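Local structure of putative exported protein (Bordetella pertussis Tohama I, 2PFY) at residues A[9-14]-A[40-45]; A[13-18]-A[119-124]. The protein binds pyroglutamic acid as an extracytoplasmic solute receptor of the DctP family, probably handing it to a tripartite ATP-independent periplasmic transporter. One frame throughout, in Å; residues are numbered along the deposited sequence.

Contact 1. Residues A[9-14]-A[40-45]; sequences EQPDAN and QSNSTL
Pro11 and Asn42 bring two irregular loops together, their CA atoms 4.1 Å apart, and Glu9 lies beside Ser43, two residues back on one loop and one forward on the other (CA to CA 4.5 Å). The 40-45 loop bends through a type I' turn from Ser41 to Thr44, which presents Ser41, Asn42 and Ser43 to segment 9-14. Asn42 N donates to Gln10 O over 2.9 Å, but it stands well above the carbonyl plane, 71° out of it; the same oxygen also takes the hydroxyl of Thr17. Glu9 O is gripped more directly: Ser43 OG donates to it at 2.7 Å, in the carbonyl plane and on a lone pair, while Asn42 CA adds a CH...O contact.

At the outer end Ser41 OG, placed between its own backbone N and carbonyl carbon (chi1 65°), reaches Asp12 OD1 at 2.9 Å from above the carboxylate plane. That oxygen also forms a salt bridge with Arg21. The Asn42 side chain crosses the proline ring at a slant, its OD1 3.4 Å from Pro11 CD.

Across the 9-14 backbone, the Glu9 carboxylate takes a hydrogen bond from Gln10 NE2 through OE2 and a salt bridge from Arg48 through OE1. Arg48 binds pyroglutamate, so Glu9 is a second-shell residue. The contact joins loops at the C-terminal ends of two parallel strands of a beta-alpha-beta unit, beside the pyroglutamate site of this periplasmic-binding-protein fold.

Contact 2. Residues A[13-18]-A[119-124]; sequences ANYLTQ and PWPPQG. With PCA (pyroglutamic acid), chain E.
Leu16 and Trp120 form the tight part of this contact. Leu16 CD1 lies over the centre of the indole, 3.4 Å from the centroid of the five-membered ring and 15° off its normal. Pyroglutamate covers the opposite face, its CD offset toward the rim and 3.3 Å from Trp120 CD2. The indole is thus sandwiched between a helix methyl and the flat lactam, which should fix its tilt. With CG anti to the carbonyl carbon (chi1 -75°), Trp120 folds back toward the helix although its CB starts off away from it.

Asn14 ND2 approaches the far end of the six-membered ring obliquely, 3.3 Å from Trp120 CH2, and donates to Asp189. Asn14 is the N-cap of helix 15-30; its OD1 receives Thr17 N in the carbonyl plane on a lone pair, and Leu16 N weakly.

Tyr15 is partly exposed, yet its hydroxyl is firmly held: OH donates to Pro119 O at 2.7 Å, 19° out of the carbonyl plane, and sits 3.1 Å from Pro121 CD. Between the two segments the looser touch is that of its ring with Pro121, whose CG lies at the ring's edge, near its plane, 3.9 Å from Tyr15 CE2. Helices 184-189 and 223-257 supply further neighbours for this tyrosine.

Past Pro121 the chain moves away from the helix; Gln123 is among the residues of the ligand pocket. The arrangement forms one wall of the pyroglutamate pocket, in the ligand cleft of a DctP-type receptor, with Trp120 laid against the lactam.

In the fold
From the N terminus, strand 2-7 runs into the 9-14 loop, and contact 1 closes the first circuit, through helix 15-30 and strand 35-40, as the chain returns at 40-45. Contact 2 starts from the same stretch, sharing Ala13 and Asn14, but closes a far longer circuit of about a hundred residues at 119-124. Segment 40-45 lies inside that longer circuit, so the two loops interleave, crossing rather than nesting. The contact centres lie about 12 Å apart, joined by the start of helix 15-30. Contact 1 ties the loops that follow strands 2-7 and 35-40, neighbours at one edge of the five-stranded sheet; contact 2 links that helix to the chain leaving edge strand 112-119 for the four-stranded sheet.

Contact 1. Residues A[9-14]-A[40-45]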
loop_
_atom_site.group_PDB
_atom_site.type_symbol
_atom_site.label_atom_id
_atom_site.label_comp_id
_atom_site.label_asym_id
_atom_site.label_seq_id
_atom_site.Cartn_x
_atom_site.Cartn_y
_atom_site.Cartn_z
ATOM N N GLU A 9 -4.274 6.822 6.058
ATOM C CA GLU A 9 -5.217 6.373 5.030
ATOM C C GLU A 9 -6.382 5.482 5.545
ATOM O O GLU A 9 -7.545 5.627 5.155
ATOM C CB GLU A 9 -4.387 5.563 4.052
ATOM C CG GLU A 9 -4.661 5.803 2.655
ATOM C CD GLU A 9 -3.837 4.909 1.786
ATOM O OE1 GLU A 9 -3.203 5.411 0.858
ATOM O OE2 GLU A 9 -3.848 3.690 2.019
ATOM N N GLN A 10 -6.042 4.564 6.433
ATOM C CA GLN A 10 -6.927 3.463 6.794
ATOM C C GLN A 10 -7.553 3.680 8.172
ATOM O O GLN A 10 -7.044 4.486 8.982
ATOM C CB GLN A 10 -6.096 2.181 6.750
ATOM C CG GLN A 10 -5.422 1.919 5.369
ATOM C CD GLN A 10 -6.460 1.782 4.259
ATOM O OE1 GLN A 10 -7.557 1.252 4.495
ATOM N NE2 GLN A 10 -6.138 2.274 3.060
ATOM N N PRO A 11 -8.657 2.976 8.466
ATOM C CA PRO A 11 -9.305 3.103 9.761
ATOM C C PRO A 11 -8.447 2.576 10.916
ATOM O O PRO A 11 -7.440 1.933 10.681
ATOM C CB PRO A 11 -10.572 2.230 9.600
ATOM C CG PRO A 11 -10.219 1.257 8.578
ATOM C CD PRO A 11 -9.402 2.042 7.587
ATOM N N ASP A 12 -8.830 2.914 12.141
ATOM C CA ASP A 12 -8.124 2.512 13.347
ATOM C C ASP A 12 -8.065 0.965 13.496
ATOM O O ASP A 12 -7.155 0.447 14.152
ATOM C CB ASP A 12 -8.785 3.214 14.548
ATOM C CG ASP A 12 -8.452 4.707 14.613
ATOM O OD1 ASP A 12 -7.489 5.143 13.968
ATOM O OD2 ASP A 12 -9.162 5.465 15.299
ATOM N N ALA A 13 -8.993 0.237 12.833
ATOM C CA ALA A 13 -8.880 -1.245 12.676
ATOM C C ALA A 13 -7.517 -1.709 12.111
ATOM O O ALA A 13 -7.005 -2.777 12.467
ATOM C CB ALA A 13 -10.015 -1.787 11.756
ATOM N N ASN A 14 -6.947 -0.897 11.227
ATOM C CA ASN A 14 -5.890 -1.317 10.343
ATOM C C ASN A 14 -4.537 -1.269 11.008
ATOM O O ASN A 14 -4.256 -0.334 11.744
ATOM C CB ASN A 14 -5.906 -0.420 9.087
ATOM C CG ASN A 14 -4.740 -0.689 8.180
ATOM O OD1 ASN A 14 -3.662 -0.073 8.321
ATOM N ND2 ASN A 14 -4.945 -1.596 7.210
ATOM N N GLN A 40 -5.050 11.762 12.265
ATOM C CA GLN A 40 -6.435 11.670 11.819
ATOM C C GLN A 40 -6.484 10.607 10.757
ATOM O O GLN A 40 -5.963 10.780 9.653
ATOM C CB GLN A 40 -6.943 13.021 11.288
ATOM C CG GLN A 40 -6.837 14.075 12.406
ATOM C CD GLN A 40 -7.602 15.325 12.123
ATOM O OE1 GLN A 40 -8.744 15.250 11.702
ATOM N NE2 GLN A 40 -6.988 16.495 12.366
ATOM N N SER A 41 -7.127 9.497 11.094
ATOM C CA SER A 41 -7.026 8.337 10.240
ATOM C C SER A 41 -8.267 8.212 9.336
ATOM O O SER A 41 -9.130 9.123 9.281
ATOM C CB SER A 41 -6.871 7.104 11.112
ATOM O OG SER A 41 -8.066 6.959 11.837
ATOM N N ASN A 42 -8.359 7.062 8.670
ATOM C CA ASN A 42 -9.457 6.736 7.761
ATOM C C ASN A 42 -9.676 7.762 6.638
ATOM O O ASN A 42 -10.821 7.941 6.161
ATOM C CB ASN A 42 -10.750 6.524 8.544
ATOM C CG ASN A 42 -11.779 5.706 7.744
ATOM O OD1 ASN A 42 -11.428 4.753 7.037
ATOM N ND2 ASN A 42 -13.045 6.093 7.846
ATOM N N SER A 43 -8.588 8.415 6.201
ATOM C CA SER A 43 -8.646 9.328 5.058
ATOM C C SER A 43 -9.696 10.447 5.244
ATOM O O SER A 43 -10.206 11.023 4.265
ATOM C CB SER A 43 -8.921 8.550 3.751
ATOM O OG SER A 43 -7.872 7.648 3.436
ATOM N N THR A 44 -10.006 10.790 6.486
ATOM C CA THR A 44 -11.007 11.844 6.713
ATOM C C THR A 44 -10.464 13.245 6.423
ATOM O O THR A 44 -11.244 14.162 6.184
ATOM C CB THR A 44 -11.596 11.782 8.144
ATOM O OG1 THR A 44 -10.527 11.860 9.090
ATOM C CG2 THR A 44 -12.271 10.447 8.338
ATOM N N LEU A 45 -9.142 13.410 6.477
ATOM C CA LEU A 45 -8.513 14.697 6.244
ATOM C C LEU A 45 -8.127 14.817 4.762
ATOM O O LEU A 45 -8.492 15.759 4.084
ATOM C CB LEU A 45 -7.261 14.806 7.144
ATOM C CG LEU A 45 -6.582 16.100 7.484
ATOM C CD1 LEU A 45 -7.648 17.183 7.709
ATOM C CD2 LEU A 45 -5.714 15.873 8.755
#

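Contact 2. Residues A[13-18]-A[119-124]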
loop_
_atom_site.group_PDB
_atom_site.type_symbol
_atom_site.label_atom_id
_atom_site.label_comp_id
_atom_site.label_asym_id
_atom_site.label_seq_id
_atom_site.Cartn_x
_atom_site.Cartn_y
_atom_site.Cartn_z
ATOM N N ALA A 13 -8.993 0.237 12.833
ATOM C CA ALA A 13 -8.880 -1.245 12.676
ATOM C C ALA A 13 -7.517 -1.709 12.111
ATOM O O ALA A 13 -7.005 -2.777 12.467
ATOM C CB ALA A 13 -10.015 -1.787 11.756
ATOM N N ASN A 14 -6.947 -0.897 11.227
ATOM C CA ASN A 14 -5.890 -1.317 10.343
ATOM C C ASN A 14 -4.537 -1.269 11.008
ATOM O O ASN A 14 -4.256 -0.334 11.744
ATOM C CB ASN A 14 -5.906 -0.420 9.087
ATOM C CG ASN A 14 -4.740 -0.689 8.180
ATOM O OD1 ASN A 14 -3.662 -0.073 8.321
ATOM N ND2 ASN A 14 -4.945 -1.596 7.210
ATOM N N TYR A 15 -3.690 -2.256 10.773
ATOM C CA TYR A 15 -2.409 -2.314 11.523
ATOM C C TYR A 15 -1.395 -1.250 11.076
ATOM O O TYR A 15 -0.528 -0.867 11.850
ATOM C CB TYR A 15 -1.785 -3.721 11.528
ATOM C CG TYR A 15 -1.152 -4.152 10.213
ATOM C CD1 TYR A 15 0.151 -3.763 9.873
ATOM C CD2 TYR A 15 -1.864 -4.955 9.305
ATOM C CE1 TYR A 15 0.740 -4.166 8.652
ATOM C CE2 TYR A 15 -1.293 -5.375 8.091
ATOM C CZ TYR A 15 0.006 -4.989 7.779
ATOM O OH TYR A 15 0.541 -5.398 6.566
ATOM N N LEU A 16 -1.508 -0.776 9.841
ATOM C CA LEU A 16 -0.610 0.292 9.356
ATOM C C LEU A 16 -0.935 1.585 10.063
ATOM O O LEU A 16 -0.024 2.340 10.438
ATOM C CB LEU A 16 -0.736 0.460 7.831
ATOM C CG LEU A 16 -0.169 -0.752 7.066
ATOM C CD1 LEU A 16 -0.533 -0.651 5.559
ATOM C CD2 LEU A 16 1.371 -0.878 7.250
ATOM N N THR A 17 -2.237 1.836 10.241
ATOM C CA THR A 17 -2.701 2.961 11.039
ATOM C C THR A 17 -2.253 2.852 12.502
ATOM O O THR A 17 -1.794 3.843 13.069
ATOM C CB THR A 17 -4.230 3.126 10.933
ATOM O OG1 THR A 17 -4.549 3.533 9.610
ATOM C CG2 THR A 17 -4.796 4.190 11.910
ATOM N N GLN A 18 -2.371 1.667 13.103
ATOM C CA GLN A 18 -1.902 1.470 14.480
ATOM C C GLN A 18 -0.391 1.640 14.560
ATOM O O GLN A 18 0.140 2.188 15.522
ATOM C CB GLN A 18 -2.350 0.088 15.044
ATOM C CG GLN A 18 -3.841 0.041 15.342
ATOM C CD GLN A 18 -4.322 1.231 16.210
ATOM O OE1 GLN A 18 -3.688 1.564 17.220
ATOM N NE2 GLN A 18 -5.424 1.884 15.799
ATOM N N PRO A 119 4.882 -2.661 4.855
ATOM C CA PRO A 119 4.140 -3.340 3.797
ATOM C C PRO A 119 2.701 -3.691 4.216
ATOM O O PRO A 119 2.419 -3.936 5.389
ATOM C CB PRO A 119 4.970 -4.629 3.593
ATOM C CG PRO A 119 5.428 -4.972 5.016
ATOM C CD PRO A 119 5.691 -3.608 5.664
ATOM N N TRP A 120 1.808 -3.666 3.250
ATOM C CA TRP A 120 0.550 -4.405 3.324
ATOM C C TRP A 120 0.883 -5.909 3.200
ATOM O O TRP A 120 1.995 -6.278 2.806
ATOM C CB TRP A 120 -0.332 -3.998 2.131
ATOM C CG TRP A 120 -0.945 -2.658 2.293
ATOM C CD1 TRP A 120 -0.462 -1.442 1.837
ATOM C CD2 TRP A 120 -2.179 -2.388 2.946
ATOM N NE1 TRP A 120 -1.343 -0.442 2.163
ATOM C CE2 TRP A 120 -2.411 -0.995 2.841
ATOM C CE3 TRP A 120 -3.126 -3.197 3.615
ATOM C CZ2 TRP A 120 -3.555 -0.389 3.369
ATOM C CZ3 TRP A 120 -4.266 -2.588 4.154
ATOM C CH2 TRP A 120 -4.467 -1.197 4.019
ATOM N N PRO A 121 -0.080 -6.783 3.556
ATOM C CA PRO A 121 0.083 -8.191 3.236
ATOM C C PRO A 121 -0.089 -8.422 1.721
ATOM O O PRO A 121 -0.471 -7.498 0.984
ATOM C CB PRO A 121 -1.027 -8.893 4.074
ATOM C CG PRO A 121 -1.499 -7.820 5.097
ATOM C CD PRO A 121 -1.320 -6.529 4.310
ATOM N N PRO A 122 0.245 -9.635 1.244
ATOM C CA PRO A 122 0.110 -9.956 -0.174
ATOM C C PRO A 122 -1.324 -9.811 -0.687
ATOM O O PRO A 122 -2.284 -9.994 0.088
ATOM C CB PRO A 122 0.550 -11.420 -0.240
ATOM C CG PRO A 122 1.483 -11.581 0.948
ATOM C CD PRO A 122 0.813 -10.751 2.020
ATOM N N GLN A 123 -1.484 -9.479 -1.975
ATOM C CA GLN A 123 -2.812 -9.151 -2.503
ATOM C C GLN A 123 -3.501 -10.403 -3.049
ATOM O O GLN A 123 -2.960 -11.077 -3.924
ATOM C CB GLN A 123 -2.708 -8.106 -3.625
ATOM C CG GLN A 123 -1.925 -6.827 -3.228
ATOM C CD GLN A 123 -2.674 -6.002 -2.186
ATOM O OE1 GLN A 123 -2.371 -6.033 -0.986
ATOM N NE2 GLN A 123 -3.670 -5.305 -2.632
ATOM N N GLY A 124 -4.688 -10.697 -2.535
ATOM C CA GLY A 124 -5.551 -11.789 -3.077
ATOM C C GLY A 124 -6.705 -11.206 -3.886
ATOM O O GLY A 124 -6.807 -9.973 -4.077
HETATM N N PCA E . -5.256 -2.494 0.969
HETATM C CA PCA E . -5.203 -1.193 0.261
HETATM C CB PCA E . -4.035 -1.184 -0.694
HETATM C CG PCA E . -3.417 -2.548 -0.611
HETATM C CD PCA E . -4.192 -3.273 0.438
HETATM O OE PCA E . -3.917 -4.397 0.843
HETATM C C PCA E . -6.497 -0.953 -0.493
HETATM O O PCA E . -6.819 0.143 -0.967
HETATM O OXT PCA E . -7.258 -1.892 -0.638
#